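Local coordinates for protein putative platelet activating factor (Streptococcus pneumoniae, PDB 2HSJ) that is of unknown function but belongs to the GDSL-like lipase/acylhydrolase family and so probably hydrolyses ester bonds, at residues G94-L108 and Y146-Y160. Residues are numbered along the deposited sequence; the frame is centred on the assembly and turned at random. Where two conformers were deposited one is given.
Sequences GTNDIGKDVPVNEAL and YIRSNEKIQNWNQAY
Asn-96 OD1 accepts from Arg-148 NH2 at 3.0 Å in its carbonyl plane, with the N-H...O angle at 142° and the amide perpendicular to the guanidinium. In this SGNH-hydrolase fold, a parallel sheet flanked by helices, the contact ties the turns that follow strand 88-92 to helix 150-164. NE of Arg-148 adds a fork to both oxygens of Thr-95, O and OG1, weak on both prongs, its angle to Thr-95 O being 123°. NH1 of Arg-148 donates to the backbone O of Val-145, the residue two before Ile-147. Gly-99 CA lies 3.9 Å above the guanidinium plane, over its centre, and Asn-96 ND2 is anchored by the carbonyl of Tyr-68.

Trp-156 buries more of its surface here than any other residue, a knob set among Asp-97, Ile-98, Val-104 and Ala-107. CH-pi contacts sandwich its indole: Ile-98 CG1 is 3.5 Å from the centroid of the six-membered ring, and Val-104 CG2 covers the five-membered ring from the opposite face. With CG1 of Val-104 between the backbone N and the carbonyl carbon (chi1 62°), CG2 falls anti to the N and over the indole. Val-102 O meets the ring edge, in plane, while Ala-107 CB presses on CZ3 of Trp-156 at 3.4 Å. The Schellman motif ending helix 95-99, with Asp-101 as C-prime, turns the chain around this ring toward Pro-103, the N-cap of the next helix. Lys-152 NZ donates to Ile-147 O at 2.6 Å and also to a water that in turn donates to Ile-98 O and to Asp-101 OD1.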
# COMPACT_ATOMS: atom_id res chain seq x y z
N GLY D 94 0.03 7.12 -29.89
CA GLY D 94 -0.15 7.79 -31.16
C GLY D 94 1.03 7.65 -32.08
O GLY D 94 0.84 7.74 -33.30
N THR D 95 2.24 7.42 -31.56
CA THR D 95 3.41 7.34 -32.46
C THR D 95 3.25 6.21 -33.46
O THR D 95 3.75 6.31 -34.58
CB THR D 95 4.77 7.29 -31.72
OG1 THR D 95 5.83 7.65 -32.64
CG2 THR D 95 5.05 5.91 -31.11
N ASN D 96 2.54 5.15 -33.06
CA ASN D 96 2.35 4.02 -33.96
C ASN D 96 1.22 4.25 -34.93
O ASN D 96 1.25 3.73 -36.05
CB ASN D 96 2.21 2.71 -33.18
CG ASN D 96 3.47 2.41 -32.39
OD1 ASN D 96 4.58 2.71 -32.82
ND2 ASN D 96 3.30 1.87 -31.19
N ASP D 97 0.26 5.10 -34.55
CA ASP D 97 -0.75 5.56 -35.51
C ASP D 97 -0.04 6.35 -36.62
O ASP D 97 -0.29 6.13 -37.80
CB ASP D 97 -1.78 6.45 -34.82
CG ASP D 97 -2.63 5.70 -33.82
OD1 ASP D 97 -3.85 5.51 -34.11
OD2 ASP D 97 -2.10 5.33 -32.75
N ILE D 98 0.86 7.26 -36.24
CA ILE D 98 1.65 7.99 -37.23
C ILE D 98 2.48 7.02 -38.10
O ILE D 98 2.52 7.15 -39.32
CB ILE D 98 2.56 9.06 -36.57
CG1 ILE D 98 1.69 10.16 -35.95
CG2 ILE D 98 3.57 9.62 -37.63
CD1 ILE D 98 2.49 11.18 -35.16
N GLY D 99 3.14 6.06 -37.47
CA GLY D 99 3.99 5.11 -38.21
C GLY D 99 3.23 4.19 -39.17
O GLY D 99 3.84 3.60 -40.09
N LYS D 100 1.91 4.06 -38.96
CA LYS D 100 1.01 3.27 -39.82
C LYS D 100 0.13 4.13 -40.72
O LYS D 100 -0.77 3.61 -41.40
CB LYS D 100 0.11 2.38 -38.96
CG LYS D 100 0.82 1.19 -38.34
CD LYS D 100 1.11 0.12 -39.35
CE LYS D 100 1.93 -1.01 -38.74
NZ LYS D 100 2.29 -1.99 -39.82
N ASP D 101 0.39 5.44 -40.72
CA ASP D 101 -0.36 6.39 -41.57
C ASP D 101 -1.88 6.41 -41.30
O ASP D 101 -2.69 6.65 -42.21
CB ASP D 101 -0.04 6.14 -43.06
CG ASP D 101 -0.01 7.42 -43.86
OD1 ASP D 101 0.12 8.53 -43.28
OD2 ASP D 101 -0.11 7.33 -45.10
N VAL D 102 -2.27 6.18 -40.05
CA VAL D 102 -3.66 6.33 -39.59
C VAL D 102 -4.07 7.80 -39.73
O VAL D 102 -3.29 8.67 -39.36
CB VAL D 102 -3.78 5.90 -38.11
CG1 VAL D 102 -5.17 6.25 -37.56
CG2 VAL D 102 -3.52 4.42 -37.99
N PRO D 103 -5.27 8.09 -40.31
CA PRO D 103 -5.64 9.51 -40.43
C PRO D 103 -5.73 10.18 -39.06
O PRO D 103 -6.25 9.58 -38.12
CB PRO D 103 -7.02 9.47 -41.11
CG PRO D 103 -7.03 8.14 -41.86
CD PRO D 103 -6.28 7.20 -40.93
N VAL D 104 -5.19 11.39 -38.96
CA VAL D 104 -5.20 12.08 -37.67
C VAL D 104 -6.61 12.19 -37.06
O VAL D 104 -6.79 12.00 -35.86
CB VAL D 104 -4.45 13.45 -37.72
CG1 VAL D 104 -5.12 14.44 -38.70
CG2 VAL D 104 -4.33 14.07 -36.33
N ASN D 105 -7.61 12.48 -37.89
CA ASN D 105 -8.99 12.55 -37.41
C ASN D 105 -9.51 11.23 -36.85
O ASN D 105 -10.32 11.23 -35.93
CB ASN D 105 -9.92 13.01 -38.53
CG ASN D 105 -9.81 14.50 -38.83
OD1 ASN D 105 -9.30 15.28 -38.03
ND2 ASN D 105 -10.29 14.89 -40.00
N GLU D 106 -9.06 10.10 -37.42
CA GLU D 106 -9.43 8.81 -36.86
C GLU D 106 -8.76 8.59 -35.49
O GLU D 106 -9.42 8.19 -34.54
CB GLU D 106 -9.07 7.68 -37.84
CG GLU D 106 -9.39 6.27 -37.35
CD GLU D 106 -9.09 5.22 -38.42
OE1 GLU D 106 -9.43 5.44 -39.61
OE2 GLU D 106 -8.50 4.18 -38.09
N ALA D 107 -7.46 8.87 -35.39
CA ALA D 107 -6.79 8.78 -34.08
C ALA D 107 -7.45 9.68 -33.02
O ALA D 107 -7.63 9.27 -31.87
CB ALA D 107 -5.31 9.12 -34.21
N LEU D 108 -7.77 10.92 -33.40
CA LEU D 108 -8.42 11.85 -32.49
C LEU D 108 -9.77 11.32 -32.02
O LEU D 108 -10.04 11.31 -30.82
CB LEU D 108 -8.60 13.23 -33.15
CG LEU D 108 -7.32 14.03 -33.41
CD1 LEU D 108 -7.67 15.30 -34.19
CD2 LEU D 108 -6.55 14.33 -32.12
N TYR D 146 11.14 5.16 -39.37
CA TYR D 146 10.25 4.90 -40.49
C TYR D 146 9.61 6.21 -40.96
O TYR D 146 10.29 7.24 -41.09
CB TYR D 146 9.22 3.83 -40.09
CG TYR D 146 8.46 3.21 -41.24
CD1 TYR D 146 9.13 2.79 -42.38
CD2 TYR D 146 7.08 3.03 -41.16
CE1 TYR D 146 8.42 2.23 -43.46
CE2 TYR D 146 6.37 2.47 -42.21
CZ TYR D 146 7.04 2.07 -43.36
OH TYR D 146 6.34 1.51 -44.39
N ILE D 147 8.32 6.21 -41.24
CA ILE D 147 7.70 7.41 -41.82
C ILE D 147 7.35 8.52 -40.79
O ILE D 147 6.78 9.55 -41.15
CB ILE D 147 6.45 7.05 -42.66
CG1 ILE D 147 5.33 6.48 -41.77
CG2 ILE D 147 6.83 6.11 -43.84
CD1 ILE D 147 4.00 6.23 -42.54
N ARG D 148 7.68 8.31 -39.52
CA ARG D 148 7.46 9.36 -38.53
C ARG D 148 8.38 10.54 -38.82
O ARG D 148 9.51 10.36 -39.30
CB ARG D 148 7.75 8.83 -37.14
CG ARG D 148 6.91 7.65 -36.72
CD ARG D 148 7.46 7.07 -35.40
NE ARG D 148 6.72 5.87 -35.01
CZ ARG D 148 6.86 4.68 -35.60
NH1 ARG D 148 7.70 4.51 -36.62
NH2 ARG D 148 6.15 3.65 -35.18
N SER D 149 7.89 11.75 -38.52
CA SER D 149 8.72 12.96 -38.60
C SER D 149 8.29 13.86 -37.48
O SER D 149 7.16 13.74 -36.99
CB SER D 149 8.53 13.69 -39.93
OG SER D 149 7.28 14.35 -39.99
N ASN D 150 9.18 14.74 -37.05
CA ASN D 150 8.86 15.65 -35.96
C ASN D 150 7.83 16.71 -36.36
O ASN D 150 7.11 17.21 -35.50
CB ASN D 150 10.13 16.24 -35.34
CG ASN D 150 10.94 15.20 -34.58
OD1 ASN D 150 10.40 14.52 -33.70
ND2 ASN D 150 12.23 15.04 -34.94
N GLU D 151 7.74 17.02 -37.66
CA GLU D 151 6.68 17.93 -38.13
C GLU D 151 5.30 17.29 -37.98
O GLU D 151 4.36 17.94 -37.51
CB GLU D 151 6.92 18.42 -39.56
CG GLU D 151 8.34 18.97 -39.80
CD GLU D 151 9.30 17.90 -40.33
OE1 GLU D 151 9.49 17.90 -41.57
OE2 GLU D 151 9.84 17.05 -39.55
N LYS D 152 5.17 16.01 -38.35
CA LYS D 152 3.91 15.27 -38.17
C LYS D 152 3.58 15.17 -36.69
O LYS D 152 2.44 15.45 -36.27
CB LYS D 152 3.99 13.84 -38.71
CG LYS D 152 4.13 13.68 -40.21
CD LYS D 152 4.54 12.24 -40.55
CE LYS D 152 4.54 11.98 -42.07
NZ LYS D 152 4.68 10.51 -42.39
N ILE D 153 4.57 14.78 -35.89
CA ILE D 153 4.36 14.62 -34.44
C ILE D 153 3.89 15.94 -33.82
O ILE D 153 2.93 15.94 -33.05
CB ILE D 153 5.62 14.06 -33.74
CG1 ILE D 153 5.79 12.59 -34.13
CG2 ILE D 153 5.50 14.19 -32.24
CD1 ILE D 153 7.19 12.06 -33.95
N GLN D 154 4.55 17.05 -34.16
CA GLN D 154 4.12 18.37 -33.67
C GLN D 154 2.69 18.74 -34.11
O GLN D 154 1.95 19.31 -33.33
CB GLN D 154 5.13 19.44 -34.08
CG GLN D 154 6.39 19.37 -33.24
CD GLN D 154 7.44 20.39 -33.65
OE1 GLN D 154 8.01 20.32 -34.74
NE2 GLN D 154 7.73 21.32 -32.75
N ASN D 155 2.31 18.40 -35.35
CA ASN D 155 0.93 18.63 -35.81
C ASN D 155 -0.09 17.80 -35.02
O ASN D 155 -1.16 18.29 -34.65
CB ASN D 155 0.81 18.38 -37.31
CG ASN D 155 1.51 19.45 -38.12
OD1 ASN D 155 1.71 20.57 -37.65
ND2 ASN D 155 1.88 19.11 -39.36
N TRP D 156 0.25 16.54 -34.74
CA TRP D 156 -0.63 15.73 -33.92
C TRP D 156 -0.73 16.29 -32.52
O TRP D 156 -1.82 16.32 -31.95
CB TRP D 156 -0.18 14.27 -33.89
CG TRP D 156 -0.56 13.57 -35.17
CD1 TRP D 156 -0.41 14.05 -36.47
CD2 TRP D 156 -1.16 12.27 -35.29
NE1 TRP D 156 -0.88 13.11 -37.37
CE2 TRP D 156 -1.33 12.01 -36.68
CE3 TRP D 156 -1.55 11.29 -34.36
CZ2 TRP D 156 -1.90 10.82 -37.15
CZ3 TRP D 156 -2.10 10.10 -34.83
CH2 TRP D 156 -2.27 9.87 -36.22
N ASN D 157 0.38 16.78 -31.99
CA ASN D 157 0.40 17.31 -30.63
C ASN D 157 -0.47 18.54 -30.49
O ASN D 157 -1.09 18.76 -29.44
CB ASN D 157 1.82 17.54 -30.14
CG ASN D 157 2.53 16.22 -29.83
OD1 ASN D 157 1.86 15.21 -29.61
ND2 ASN D 157 3.87 16.24 -29.78
N GLN D 158 -0.56 19.33 -31.57
CA GLN D 158 -1.44 20.50 -31.57
C GLN D 158 -2.89 20.04 -31.46
O GLN D 158 -3.68 20.62 -30.70
CB GLN D 158 -1.21 21.39 -32.81
CG GLN D 158 -1.77 22.80 -32.69
CD GLN D 158 -1.20 23.73 -33.76
OE1 GLN D 158 -0.13 23.47 -34.34
NE2 GLN D 158 -1.92 24.82 -34.04
N ALA D 159 -3.22 18.98 -32.21
CA ALA D 159 -4.55 18.38 -32.13
C ALA D 159 -4.88 17.76 -30.74
O ALA D 159 -5.98 17.92 -30.24
CB ALA D 159 -4.74 17.36 -33.24
N TYR D 160 -3.92 17.06 -30.15
CA TYR D 160 -4.11 16.52 -28.81
C TYR D 160 -4.39 17.66 -27.82
O TYR D 160 -5.24 17.52 -26.93
CB TYR D 160 -2.84 15.80 -28.35
CG TYR D 160 -2.66 14.36 -28.86
CD1 TYR D 160 -3.18 13.94 -30.09
CD2 TYR D 160 -1.94 13.43 -28.11
CE1 TYR D 160 -2.99 12.63 -30.56
CE2 TYR D 160 -1.75 12.12 -28.56
CZ TYR D 160 -2.28 11.73 -29.79
OH TYR D 160 -2.10 10.44 -30.22
O HOH W 1 2.35 9.16 -41.14